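Local coordinates for protein CheA (Treponema denticola, PDB 6Y1Y) that probably relays chemoreceptor signals to the flagellar motors as an autophosphorylating histidine kinase, of which this chain is the dimerization domain, at residues Val17-Ile22 with Gly112-Glu117; Ile32-Leu37 with Ala99-Phe104; Thr46-Lys51 with Glu88-Phe93; Arg53-Lys58 with Gln77-Glu82. All blocks are in the same frame, centred on the assembly; numbering follows the deposited sequence.

Overall arrangement
All four contacts fasten the long helix 7-67 to the returning part of the chain, and each also reaches the second subunit of the dimer. Contacts 1 and 2 share helix 93-125 as partner, contact 4 uses helix 72-87, and contact 3 meets the break between those two. Contact 2, near the centre of the chain, is the buried one, built mainly from aromatic and small apolar side chains. Contact 3, about 19 Å from it between centres, stays apolar and touches it through Leu37 and Phe93. Contacts 1 and 4, about 53 Å apart between centres on opposite sides of the chain's centre, are partly buried and edged by salt-bridge networks.

Contact 1 (Val17-Ile22 with Gly112-Glu117); sequences VSETVI and GRISGE
Glu19 and Arg113 tie the two helices together at the outer edge of this contact. Arg113 NH2 donates to Glu19 OE1 over 2.8 Å with an N-H...O angle of 151°. The oxygen lies near the guanidinium plane, at its edge, and is met on its syn side. Carboxylate and guanidinium are turned only 19° from each other although the two side chains cross at about a right angle. Beside this polar edge Ile114 fills the gap between the helices: its CD1 rests 3.8 Å from Glu19 CB, while its CG2 comes 3.2 Å from Thr20 OG1. That hydroxyl has its hydrogen-bond partner on its own helix, the carbonyl of Leu16.

One shell further out, the guanidinium is held from its own helix as well. The Arg113 chain bends at chi3, bringing NH1 within 2.7 Å of Glu117 OE1 in a salt bridge, and Asn110 OD1 is a further partner of NH2. The arginine thus sits between two acids whose nearest oxygens, Glu19 OE2 and Glu117 OE1, are 4.4 Å apart, and probably offsets their repulsion.

The short segments run antiparallel at 154°, as in the helical hairpin of a CheA dimerization domain. Leu118 of helix 93-125 packs on Val17 and Thr20, and Ser115 and Gln119 of the second subunit add the neighbouring helix of the dimer's four-helix bundle.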
loop_
_atom_site.group_PDB
_atom_site.type_symbol
_atom_site.label_atom_id
_atom_site.label_comp_id
_atom_site.label_asym_id
_atom_site.label_seq_id
_atom_site.Cartn_x
_atom_site.Cartn_y
_atom_site.Cartn_z
ATOM N N VAL B 17 4.958 27.633 -5.604
ATOM C CA VAL B 17 4.486 27.234 -4.283
ATOM C C VAL B 17 3.041 26.752 -4.367
ATOM O O VAL B 17 2.647 25.794 -3.691
ATOM C CB VAL B 17 4.644 28.391 -3.276
ATOM C CG1 VAL B 17 3.986 28.042 -1.943
ATOM C CG2 VAL B 17 6.115 28.737 -3.080
ATOM N N SER B 18 2.246 27.371 -5.243
ATOM C CA SER B 18 0.887 26.885 -5.475
ATOM C C SER B 18 0.893 25.449 -5.988
ATOM O O SER B 18 0.100 24.615 -5.528
ATOM C CB SER B 18 0.163 27.810 -6.460
ATOM O OG SER B 18 -1.089 27.272 -6.830
ATOM N N GLU B 19 1.774 25.140 -6.944
ATOM C CA GLU B 19 1.903 23.767 -7.425
ATOM C C GLU B 19 2.328 22.828 -6.305
ATOM O O GLU B 19 1.929 21.656 -6.281
ATOM C CB GLU B 19 2.920 23.687 -8.561
ATOM C CG GLU B 19 2.481 24.223 -9.905
ATOM C CD GLU B 19 3.492 23.879 -10.984
ATOM O OE1 GLU B 19 3.464 22.729 -11.474
ATOM O OE2 GLU B 19 4.330 24.746 -11.323
ATOM N N THR B 20 3.185 23.311 -5.402
ATOM C CA THR B 20 3.623 22.496 -4.274
ATOM C C THR B 20 2.457 22.168 -3.362
ATOM O O THR B 20 2.312 21.024 -2.912
ATOM C CB THR B 20 4.714 23.224 -3.484
ATOM O OG1 THR B 20 5.799 23.569 -4.357
ATOM C CG2 THR B 20 5.243 22.346 -2.365
ATOM N N VAL B 21 1.608 23.162 -3.087
ATOM C CA VAL B 21 0.457 22.963 -2.211
ATOM C C VAL B 21 -0.534 21.989 -2.836
ATOM O O VAL B 21 -1.123 21.148 -2.144
ATOM C CB VAL B 21 -0.197 24.321 -1.890
ATOM C CG1 VAL B 21 -1.553 24.113 -1.219
ATOM C CG2 VAL B 21 0.723 25.163 -1.006
ATOM N N ILE B 22 -0.726 22.076 -4.152
ATOM C CA ILE B 22 -1.628 21.154 -4.836
ATOM C C ILE B 22 -1.085 19.740 -4.746
ATOM O O ILE B 22 -1.813 18.787 -4.439
ATOM C CB ILE B 22 -1.811 21.577 -6.305
ATOM C CG1 ILE B 22 -2.522 22.927 -6.389
ATOM C CG2 ILE B 22 -2.532 20.489 -7.094
ATOM C CD1 ILE B 22 -2.537 23.520 -7.785
ATOM N N GLY B 112 9.229 16.110 -7.205
ATOM C CA GLY B 112 10.636 16.222 -7.557
ATOM C C GLY B 112 10.890 17.302 -8.589
ATOM O O GLY B 112 11.835 18.085 -8.463
ATOM N N ARG B 113 10.032 17.387 -9.606
ATOM C CA ARG B 113 10.197 18.427 -10.618
ATOM C C ARG B 113 9.998 19.809 -10.012
ATOM O O ARG B 113 10.792 20.727 -10.256
ATOM C CB ARG B 113 9.228 18.203 -11.780
ATOM C CG ARG B 113 9.367 19.255 -12.875
ATOM C CD ARG B 113 8.207 19.236 -13.857
ATOM N NE ARG B 113 6.914 19.430 -13.204
ATOM C CZ ARG B 113 6.453 20.603 -12.779
ATOM N NH1 ARG B 113 7.178 21.707 -12.930
ATOM N NH2 ARG B 113 5.260 20.676 -12.201
ATOM N N ILE B 114 8.950 19.973 -9.205
ATOM C CA ILE B 114 8.681 21.268 -8.590
ATOM C C ILE B 114 9.826 21.665 -7.670
ATOM O O ILE B 114 10.264 22.824 -7.664
ATOM C CB ILE B 114 7.332 21.235 -7.848
ATOM C CG1 ILE B 114 6.189 21.021 -8.838
ATOM C CG2 ILE B 114 7.117 22.529 -7.076
ATOM C CD1 ILE B 114 4.955 20.463 -8.180
ATOM N N SER B 115 10.346 20.711 -6.892
ATOM C CA SER B 115 11.410 21.027 -5.945
ATOM C C SER B 115 12.672 21.492 -6.663
ATOM O O SER B 115 13.369 22.391 -6.180
ATOM C CB SER B 115 11.715 19.816 -5.064
ATOM O OG SER B 115 12.476 18.853 -5.767
ATOM N N GLY B 116 12.978 20.899 -7.818
ATOM C CA GLY B 116 14.089 21.391 -8.616
ATOM C C GLY B 116 13.875 22.816 -9.089
ATOM O O GLY B 116 14.795 23.638 -9.057
ATOM N N GLU B 117 12.655 23.130 -9.523
ATOM C CA GLU B 117 12.344 24.486 -9.958
ATOM C C GLU B 117 12.377 25.463 -8.788
ATOM O O GLU B 117 12.837 26.602 -8.936
ATOM C CB GLU B 117 10.978 24.517 -10.643
ATOM C CG GLU B 117 10.950 23.854 -12.013
ATOM C CD GLU B 117 9.667 24.150 -12.772
ATOM O OE1 GLU B 117 8.573 23.860 -12.241
ATOM O OE2 GLU B 117 9.752 24.680 -13.899
#

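Contact 2 (Ile32-Leu37 with Ala99-Phe104); sequences IEFAEL and AAVTKF
Phe34 and Ala100 form the apolar heart of this contact. The Phe34 ring reaches across to helix 93-125, putting CE1 3.6 Å from Ala100 CB and CZ 3.6 Å from the Ala100 carbonyl carbon, so the ring leans on backbone as well as on a methyl. Val101 CG2 stands 4.0 Å from Phe34 CZ. Phe104 swings CG away from its backbone N (chi1 178°) and meets the first ring through CD2, 3.8 Å from Phe34 CE2; the two side chains cross at about a right angle. Leu37 adds CD1 against the same Ala100 methyl, which is therefore wrapped by three side chains of helix 7-67: Glu33, Phe34 and Leu37.

The polar part lies along Glu33. Its extended chain lays the carboxylate over the alanine, with CD 3.5 Å from Ala100 CB. One water joins the two helices here, donating to Glu33 OE1 and to Ala100 O, at 2.7 and 2.8 Å from its oxygen. Lys103 passes at a slant to Glu33, but its NZ stays 4.4 Å from Glu33 OE1, too far for a salt bridge, so any attraction is probably loose.

With the segments antiparallel at 161°, this is the middle of the helical hairpin, and the second subunit completes the four-helix bundle around it. Phe34 stacks on Phe34 of the second subunit, and Phe104 likewise on its own counterpart there. Within the chain, Leu37 packs on Phe93, Leu96 and Met97 of helix 93-125, and Leu27 and Ser30 of helix 7-67 back Phe104.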
loop_
_atom_site.group_PDB
_atom_site.type_symbol
_atom_site.label_atom_id
_atom_site.label_comp_id
_atom_site.label_asym_id
_atom_site.label_seq_id
_atom_site.Cartn_x
_atom_site.Cartn_y
_atom_site.Cartn_z
ATOM N N ILE B 32 -4.199 8.765 2.896
ATOM C CA ILE B 32 -5.506 8.276 3.330
ATOM C C ILE B 32 -5.885 7.033 2.545
ATOM O O ILE B 32 -6.437 6.070 3.099
ATOM C CB ILE B 32 -6.556 9.391 3.188
ATOM C CG1 ILE B 32 -6.257 10.505 4.195
ATOM C CG2 ILE B 32 -7.952 8.827 3.387
ATOM C CD1 ILE B 32 -6.707 11.872 3.729
ATOM N N GLU B 33 -5.581 7.026 1.248
ATOM C CA GLU B 33 -5.866 5.857 0.422
ATOM C C GLU B 33 -5.139 4.625 0.944
ATOM O O GLU B 33 -5.732 3.540 1.057
ATOM C CB GLU B 33 -5.476 6.154 -1.026
ATOM C CG GLU B 33 -5.837 5.079 -2.012
ATOM C CD GLU B 33 -5.796 5.558 -3.450
ATOM O OE1 GLU B 33 -5.157 6.597 -3.730
ATOM O OE2 GLU B 33 -6.407 4.885 -4.309
ATOM N N PHE B 34 -3.860 4.770 1.300
ATOM C CA PHE B 34 -3.129 3.611 1.793
ATOM C C PHE B 34 -3.573 3.229 3.200
ATOM O O PHE B 34 -3.545 2.045 3.552
ATOM C CB PHE B 34 -1.621 3.858 1.750
ATOM C CG PHE B 34 -1.037 3.794 0.364
ATOM C CD1 PHE B 34 -1.100 2.620 -0.378
ATOM C CD2 PHE B 34 -0.395 4.902 -0.178
ATOM C CE1 PHE B 34 -0.563 2.560 -1.654
ATOM C CE2 PHE B 34 0.138 4.854 -1.454
ATOM C CZ PHE B 34 0.057 3.680 -2.191
ATOM N N ALA B 35 -3.970 4.204 4.025
ATOM C CA ALA B 35 -4.518 3.841 5.329
ATOM C C ALA B 35 -5.810 3.048 5.177
ATOM O O ALA B 35 -6.031 2.073 5.904
ATOM C CB ALA B 35 -4.752 5.084 6.186
ATOM N N GLU B 36 -6.672 3.446 4.229
ATOM C CA GLU B 36 -7.890 2.683 3.947
ATOM C C GLU B 36 -7.561 1.281 3.452
ATOM O O GLU B 36 -8.243 0.311 3.806
ATOM C CB GLU B 36 -8.741 3.394 2.891
ATOM C CG GLU B 36 -9.304 4.750 3.278
ATOM C CD GLU B 36 -10.017 5.420 2.112
ATOM O OE1 GLU B 36 -9.916 4.900 0.976
ATOM O OE2 GLU B 36 -10.674 6.463 2.321
ATOM N N LEU B 37 -6.540 1.165 2.603
ATOM C CA LEU B 37 -6.135 -0.141 2.095
ATOM C C LEU B 37 -5.567 -1.019 3.204
ATOM O O LEU B 37 -5.807 -2.234 3.223
ATOM C CB LEU B 37 -5.126 0.038 0.961
ATOM C CG LEU B 37 -5.751 0.446 -0.379
ATOM C CD1 LEU B 37 -4.697 0.942 -1.354
ATOM C CD2 LEU B 37 -6.500 -0.739 -0.975
ATOM N N ALA B 99 -3.306 0.747 -8.239
ATOM C CA ALA B 99 -3.703 2.094 -8.644
ATOM C C ALA B 99 -3.250 3.133 -7.628
ATOM O O ALA B 99 -2.849 4.239 -8.004
ATOM C CB ALA B 99 -5.219 2.153 -8.853
ATOM N N ALA B 100 -3.315 2.802 -6.338
ATOM C CA ALA B 100 -2.877 3.749 -5.322
ATOM C C ALA B 100 -1.379 4.010 -5.430
ATOM O O ALA B 100 -0.933 5.158 -5.274
ATOM C CB ALA B 100 -3.240 3.230 -3.932
ATOM N N VAL B 101 -0.586 2.963 -5.714
ATOM C CA VAL B 101 0.853 3.142 -5.916
ATOM C C VAL B 101 1.112 4.021 -7.131
ATOM O O VAL B 101 1.931 4.947 -7.084
ATOM C CB VAL B 101 1.568 1.778 -6.054
ATOM C CG1 VAL B 101 3.051 1.986 -6.398
ATOM C CG2 VAL B 101 1.423 0.957 -4.771
ATOM N N THR B 102 0.391 3.775 -8.225
ATOM C CA THR B 102 0.585 4.561 -9.442
ATOM C C THR B 102 0.309 6.046 -9.210
ATOM O O THR B 102 1.077 6.909 -9.667
ATOM C CB THR B 102 -0.321 3.993 -10.536
ATOM O OG1 THR B 102 0.185 2.704 -10.921
ATOM C CG2 THR B 102 -0.372 4.923 -11.748
ATOM N N LYS B 103 -0.775 6.362 -8.502
ATOM C CA LYS B 103 -1.094 7.756 -8.208
ATOM C C LYS B 103 -0.022 8.401 -7.334
ATOM O O LYS B 103 0.415 9.534 -7.592
ATOM C CB LYS B 103 -2.458 7.824 -7.528
ATOM C CG LYS B 103 -2.863 9.214 -7.090
ATOM C CD LYS B 103 -4.193 9.189 -6.362
ATOM C CE LYS B 103 -4.543 10.581 -5.835
ATOM N NZ LYS B 103 -5.935 10.651 -5.305
ATOM N N PHE B 104 0.420 7.689 -6.296
ATOM C CA PHE B 104 1.470 8.205 -5.425
ATOM C C PHE B 104 2.759 8.466 -6.208
ATOM O O PHE B 104 3.361 9.538 -6.087
ATOM C CB PHE B 104 1.680 7.206 -4.278
ATOM C CG PHE B 104 2.772 7.575 -3.298
ATOM C CD1 PHE B 104 3.194 8.881 -3.134
ATOM C CD2 PHE B 104 3.336 6.599 -2.501
ATOM C CE1 PHE B 104 4.200 9.192 -2.220
ATOM C CE2 PHE B 104 4.342 6.910 -1.579
ATOM C CZ PHE B 104 4.770 8.205 -1.444
HETATM O O HOH W 1 -2.548 7.043 -3.879
#

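Contact 3 (Thr46-Lys51 with Glu88-Phe93); sequences TIYKDK and EVFGDF
The Tyr48 ring takes Val89 CG1 at its edge, near the ring plane, while Phe90 approaches obliquely. The two rings lie with centroids 5.8 Å apart and planes at 41°; Phe90 CE2 comes 3.8 Å from Tyr48 CD1. Here helix 7-67 passes the break in the hairpin's second arm, where a type I turn from Glu88 to Gly91 runs into a type II' turn from Phe90 to Phe93 and joins helix 72-87 to helix 93-125. Gly91, with positive phi, belongs to both turns.

Aromatic contacts continue over the dimer interface: Tyr48 meets Tyr48 of the second subunit edge-to-face, and its hydroxyl is hydrogen-bonded to the Leu86 carbonyl of that subunit. Phe90 also has its ring against Phe41 of its own chain.

Val89 packs against the helix with both methyls. Its chi1 of 68° sets CG1 between backbone N and carbonyl carbon and divides the two methyls: CG1 goes to the tyrosine, 3.9 Å from Tyr48 CB, and CG2 to the outer flank. There the aliphatic part of Lys51 passes loosely by, and Val89 CG2 packs 3.6 Å from Ile47 CG2.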
loop_
_atom_site.group_PDB
_atom_site.type_symbol
_atom_site.label_atom_id
_atom_site.label_comp_id
_atom_site.label_asym_id
_atom_site.label_seq_id
_atom_site.Cartn_x
_atom_site.Cartn_y
_atom_site.Cartn_z
ATOM N N THR B 46 -8.594 -11.176 8.177
ATOM C CA THR B 46 -9.308 -11.892 9.230
ATOM C C THR B 46 -10.311 -12.878 8.634
ATOM O O THR B 46 -10.410 -14.032 9.077
ATOM C CB THR B 46 -10.009 -10.884 10.144
ATOM O OG1 THR B 46 -9.035 -9.983 10.695
ATOM C CG2 THR B 46 -10.725 -11.605 11.283
ATOM N N ILE B 47 -11.058 -12.446 7.617
ATOM C CA ILE B 47 -12.006 -13.334 6.952
ATOM C C ILE B 47 -11.261 -14.433 6.204
ATOM O O ILE B 47 -11.670 -15.608 6.219
ATOM C CB ILE B 47 -12.936 -12.527 6.025
ATOM C CG1 ILE B 47 -13.636 -11.396 6.793
ATOM C CG2 ILE B 47 -13.984 -13.434 5.401
ATOM C CD1 ILE B 47 -14.323 -11.856 8.057
ATOM N N TYR B 48 -10.140 -14.077 5.565
ATOM C CA TYR B 48 -9.361 -15.074 4.837
ATOM C C TYR B 48 -8.912 -16.197 5.760
ATOM O O TYR B 48 -9.014 -17.378 5.403
ATOM C CB TYR B 48 -8.136 -14.395 4.196
ATOM C CG TYR B 48 -7.069 -15.353 3.676
ATOM C CD1 TYR B 48 -7.167 -15.888 2.407
ATOM C CD2 TYR B 48 -5.973 -15.710 4.463
ATOM C CE1 TYR B 48 -6.213 -16.779 1.925
ATOM C CE2 TYR B 48 -5.001 -16.607 3.985
ATOM C CZ TYR B 48 -5.142 -17.125 2.718
ATOM O OH TYR B 48 -4.205 -18.007 2.228
ATOM N N LYS B 49 -8.447 -15.857 6.968
ATOM C CA LYS B 49 -7.984 -16.889 7.885
ATOM C C LYS B 49 -9.154 -17.721 8.403
ATOM O O LYS B 49 -9.029 -18.937 8.561
ATOM C CB LYS B 49 -7.198 -16.254 9.031
ATOM C CG LYS B 49 -5.835 -15.722 8.595
ATOM C CD LYS B 49 -5.071 -15.122 9.768
ATOM C CE LYS B 49 -3.962 -14.229 9.251
ATOM N NZ LYS B 49 -3.239 -13.529 10.347
ATOM N N ASP B 50 -10.307 -17.087 8.649
ATOM C CA ASP B 50 -11.488 -17.841 9.079
ATOM C C ASP B 50 -11.900 -18.848 8.011
ATOM O O ASP B 50 -12.170 -20.020 8.312
ATOM C CB ASP B 50 -12.642 -16.882 9.381
ATOM C CG ASP B 50 -13.918 -17.607 9.788
ATOM O OD1 ASP B 50 -13.899 -18.282 10.839
ATOM O OD2 ASP B 50 -14.938 -17.507 9.058
ATOM N N LYS B 51 -11.934 -18.411 6.755
ATOM C CA LYS B 51 -12.337 -19.304 5.672
ATOM C C LYS B 51 -11.310 -20.409 5.455
ATOM O O LYS B 51 -11.674 -21.567 5.220
ATOM C CB LYS B 51 -12.525 -18.502 4.388
ATOM C CG LYS B 51 -13.691 -17.518 4.415
ATOM C CD LYS B 51 -13.967 -16.978 3.016
ATOM C CE LYS B 51 -15.055 -15.925 2.999
ATOM N NZ LYS B 51 -16.367 -16.481 3.407
ATOM N N GLU B 88 -12.282 -15.224 -3.500
ATOM C CA GLU B 88 -12.736 -13.861 -3.752
ATOM C C GLU B 88 -12.652 -12.974 -2.526
ATOM O O GLU B 88 -13.100 -11.830 -2.585
ATOM C CB GLU B 88 -14.188 -13.880 -4.265
ATOM C CG GLU B 88 -14.352 -14.658 -5.569
ATOM C CD GLU B 88 -15.781 -14.661 -6.105
ATOM O OE1 GLU B 88 -16.735 -14.594 -5.302
ATOM O OE2 GLU B 88 -15.941 -14.733 -7.349
ATOM N N VAL B 89 -12.015 -13.443 -1.446
ATOM C CA VAL B 89 -12.173 -12.737 -0.172
ATOM C C VAL B 89 -11.539 -11.342 -0.191
ATOM O O VAL B 89 -12.043 -10.427 0.481
ATOM C CB VAL B 89 -11.655 -13.603 0.994
ATOM C CG1 VAL B 89 -10.167 -13.775 0.933
ATOM C CG2 VAL B 89 -12.076 -13.019 2.347
ATOM N N PHE B 90 -10.480 -11.120 -0.960
ATOM C CA PHE B 90 -9.898 -9.781 -1.040
ATOM C C PHE B 90 -10.465 -8.957 -2.182
ATOM O O PHE B 90 -10.071 -7.793 -2.337
ATOM C CB PHE B 90 -8.365 -9.848 -1.172
ATOM C CG PHE B 90 -7.677 -10.378 0.051
ATOM C CD1 PHE B 90 -7.351 -9.529 1.100
ATOM C CD2 PHE B 90 -7.375 -11.732 0.157
ATOM C CE1 PHE B 90 -6.728 -10.017 2.244
ATOM C CE2 PHE B 90 -6.743 -12.228 1.300
ATOM C CZ PHE B 90 -6.431 -11.373 2.341
ATOM N N GLY B 91 -11.379 -9.524 -2.976
ATOM C CA GLY B 91 -11.985 -8.749 -4.048
ATOM C C GLY B 91 -10.923 -8.196 -4.978
ATOM O O GLY B 91 -9.991 -8.896 -5.393
ATOM N N ASP B 92 -11.051 -6.909 -5.292
ATOM C CA ASP B 92 -10.152 -6.234 -6.208
ATOM C C ASP B 92 -8.992 -5.552 -5.497
ATOM O O ASP B 92 -8.439 -4.589 -6.036
ATOM C CB ASP B 92 -10.919 -5.209 -7.040
ATOM C CG ASP B 92 -11.929 -5.852 -7.968
ATOM O OD1 ASP B 92 -11.604 -6.901 -8.571
ATOM O OD2 ASP B 92 -13.055 -5.320 -8.085
ATOM N N PHE B 93 -8.624 -6.019 -4.302
ATOM C CA PHE B 93 -7.543 -5.377 -3.555
ATOM C C PHE B 93 -6.294 -5.190 -4.403
ATOM O O PHE B 93 -5.660 -4.134 -4.352
ATOM C CB PHE B 93 -7.197 -6.182 -2.297
ATOM C CG PHE B 93 -6.270 -5.452 -1.347
ATOM C CD1 PHE B 93 -4.886 -5.527 -1.500
ATOM C CD2 PHE B 93 -6.783 -4.687 -0.310
ATOM C CE1 PHE B 93 -4.032 -4.846 -0.632
ATOM C CE2 PHE B 93 -5.928 -4.011 0.560
ATOM C CZ PHE B 93 -4.565 -4.084 0.395
#

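Contact 4 (Arg53-Lys58 with Gln77-Glu82); sequences RRLLDK and QDVLNE
Glu82 reaches over to Arg54 and Lys58, and the close packing of this contact gathers round its carboxylate. The chain folds back at chi2 instead of running straight out, which sets the carboxylate between the two bases. Arg54 NE donates to Glu82 OE1 over 3.1 Å at 153°; the oxygen accepts through its syn lone pair and sits somewhat out of the guanidinium plane, and there is a weak second bond from NE to OE2. The two flat groups are inclined by 49°. Lys58, stretched full length, also points NZ at Glu82 OE2, but so closely that the detail of that pairing is doubtful. The same NZ bonds Asp78 OD2 at 2.8 Å, again on the syn side.

These four residues make a salt-bridge network linking helix 7-67 to helix 72-87, two antiparallel arms of the hairpin whose short segments run at 158° with axes 10.5 Å apart at closest approach. Neighbours on the long helix steady both ends of the network: Asp50 OD2 salt-bridges Arg54 NH1, and the Tyr62 hydroxyl is hydrogen-bonded to Asp78 OD2.

The hydrocarbon part is looser, although it is the buried side. Leu55 CD1 comes no nearer than 4.3 Å to Val79 CG1, and the same distance separates Leu55 CD1 from Glu82 CB. Leu55 also packs on Leu55 of the second subunit, across the dimer interface. The charged groups lie on the partly exposed flank, where Arg54, Lys58, Asp78 and Glu82 all keep some access to solvent.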
loop_
_atom_site.group_PDB
_atom_site.type_symbol
_atom_site.label_atom_id
_atom_site.label_comp_id
_atom_site.label_asym_id
_atom_site.label_seq_id
_atom_site.Cartn_x
_atom_site.Cartn_y
_atom_site.Cartn_z
ATOM N N ARG B 53 -9.139 -21.708 7.678
ATOM C CA ARG B 53 -9.291 -22.665 8.769
ATOM C C ARG B 53 -10.508 -23.554 8.552
ATOM O O ARG B 53 -10.440 -24.774 8.755
ATOM C CB ARG B 53 -9.395 -21.931 10.106
ATOM C CG ARG B 53 -8.057 -21.476 10.677
ATOM C CD ARG B 53 -8.211 -20.986 12.121
ATOM N NE ARG B 53 -9.164 -19.882 12.224
ATOM C CZ ARG B 53 -8.832 -18.594 12.184
ATOM N NH1 ARG B 53 -7.561 -18.236 12.051
ATOM N NH2 ARG B 53 -9.775 -17.664 12.279
ATOM N N ARG B 54 -11.623 -22.970 8.110
ATOM C CA ARG B 54 -12.831 -23.768 7.910
ATOM C C ARG B 54 -12.649 -24.789 6.788
ATOM O O ARG B 54 -13.059 -25.948 6.924
ATOM C CB ARG B 54 -14.011 -22.840 7.621
ATOM C CG ARG B 54 -15.288 -23.561 7.236
ATOM C CD ARG B 54 -16.502 -22.675 7.482
ATOM N NE ARG B 54 -16.498 -21.464 6.665
ATOM C CZ ARG B 54 -16.306 -20.243 7.144
ATOM N NH1 ARG B 54 -16.099 -20.060 8.445
ATOM N NH2 ARG B 54 -16.329 -19.196 6.326
ATOM N N LEU B 55 -12.032 -24.382 5.673
ATOM C CA LEU B 55 -11.804 -25.323 4.575
ATOM C C LEU B 55 -10.883 -26.470 4.996
ATOM O O LEU B 55 -11.130 -27.639 4.659
ATOM C CB LEU B 55 -11.231 -24.575 3.377
ATOM C CG LEU B 55 -10.884 -25.434 2.161
ATOM C CD1 LEU B 55 -12.108 -26.171 1.647
ATOM C CD2 LEU B 55 -10.277 -24.565 1.079
ATOM N N LEU B 56 -9.800 -26.151 5.704
ATOM C CA LEU B 56 -8.871 -27.171 6.182
ATOM C C LEU B 56 -9.547 -28.122 7.160
ATOM O O LEU B 56 -9.248 -29.321 7.173
ATOM C CB LEU B 56 -7.659 -26.503 6.834
ATOM C CG LEU B 56 -6.741 -25.769 5.859
ATOM C CD1 LEU B 56 -5.590 -25.117 6.615
ATOM C CD2 LEU B 56 -6.243 -26.713 4.763
ATOM N N ASP B 57 -10.413 -27.602 8.032
ATOM C CA ASP B 57 -11.118 -28.475 8.962
ATOM C C ASP B 57 -12.154 -29.331 8.250
ATOM O O ASP B 57 -12.291 -30.529 8.541
ATOM C CB ASP B 57 -11.808 -27.636 10.034
ATOM C CG ASP B 57 -12.539 -28.492 11.044
ATOM O OD1 ASP B 57 -11.877 -29.361 11.644
ATOM O OD2 ASP B 57 -13.762 -28.309 11.227
ATOM N N LYS B 58 -12.821 -28.767 7.241
ATOM C CA LYS B 58 -13.876 -29.514 6.573
ATOM C C LYS B 58 -13.343 -30.660 5.736
ATOM O O LYS B 58 -14.018 -31.684 5.611
ATOM C CB LYS B 58 -14.685 -28.580 5.679
ATOM C CG LYS B 58 -15.742 -27.811 6.412
ATOM C CD LYS B 58 -16.521 -26.905 5.475
ATOM C CE LYS B 58 -17.762 -26.374 6.186
ATOM N NZ LYS B 58 -18.651 -25.587 5.275
ATOM N N GLN B 77 -20.189 -29.956 -3.617
ATOM C CA GLN B 77 -20.703 -28.601 -3.769
ATOM C C GLN B 77 -20.254 -27.700 -2.632
ATOM O O GLN B 77 -19.851 -26.552 -2.866
ATOM C CB GLN B 77 -22.228 -28.632 -3.879
ATOM C CG GLN B 77 -22.693 -29.071 -5.252
ATOM C CD GLN B 77 -24.193 -29.273 -5.351
ATOM O OE1 GLN B 77 -24.908 -29.268 -4.349
ATOM N NE2 GLN B 77 -24.679 -29.451 -6.578
ATOM N N ASP B 78 -20.316 -28.188 -1.391
ATOM C CA ASP B 78 -19.958 -27.317 -0.280
ATOM C C ASP B 78 -18.474 -26.983 -0.301
ATOM O O ASP B 78 -18.095 -25.845 -0.007
ATOM C CB ASP B 78 -20.378 -27.923 1.058
ATOM C CG ASP B 78 -20.391 -26.894 2.173
ATOM O OD1 ASP B 78 -21.116 -25.877 2.067
ATOM O OD2 ASP B 78 -19.654 -27.076 3.159
ATOM N N VAL B 79 -17.616 -27.957 -0.634
ATOM C CA VAL B 79 -16.190 -27.677 -0.749
ATOM C C VAL B 79 -15.955 -26.620 -1.813
ATOM O O VAL B 79 -15.191 -25.674 -1.599
ATOM C CB VAL B 79 -15.396 -28.965 -1.037
ATOM C CG1 VAL B 79 -13.927 -28.635 -1.313
ATOM C CG2 VAL B 79 -15.510 -29.888 0.140
ATOM N N LEU B 80 -16.613 -26.753 -2.971
ATOM C CA LEU B 80 -16.437 -25.781 -4.052
ATOM C C LEU B 80 -16.947 -24.403 -3.647
ATOM O O LEU B 80 -16.367 -23.382 -4.034
ATOM C CB LEU B 80 -17.151 -26.266 -5.324
ATOM C CG LEU B 80 -16.417 -27.403 -6.039
ATOM C CD1 LEU B 80 -17.298 -28.020 -7.108
ATOM C CD2 LEU B 80 -15.104 -26.891 -6.639
ATOM N N ASN B 81 -18.035 -24.357 -2.878
ATOM C CA ASN B 81 -18.594 -23.082 -2.431
ATOM C C ASN B 81 -17.682 -22.403 -1.420
ATOM O O ASN B 81 -17.516 -21.178 -1.457
ATOM C CB ASN B 81 -19.998 -23.291 -1.876
ATOM C CG ASN B 81 -20.996 -23.560 -2.979
ATOM O OD1 ASN B 81 -20.752 -23.220 -4.136
ATOM N ND2 ASN B 81 -22.109 -24.197 -2.641
ATOM N N GLU B 82 -17.071 -23.178 -0.519
ATOM C CA GLU B 82 -16.104 -22.604 0.411
ATOM C C GLU B 82 -14.914 -22.076 -0.373
ATOM O O GLU B 82 -14.435 -20.958 -0.133
ATOM C CB GLU B 82 -15.627 -23.665 1.411
ATOM C CG GLU B 82 -16.651 -24.143 2.433
ATOM C CD GLU B 82 -16.791 -23.221 3.639
ATOM O OE1 GLU B 82 -16.068 -22.212 3.704
ATOM O OE2 GLU B 82 -17.638 -23.508 4.504
#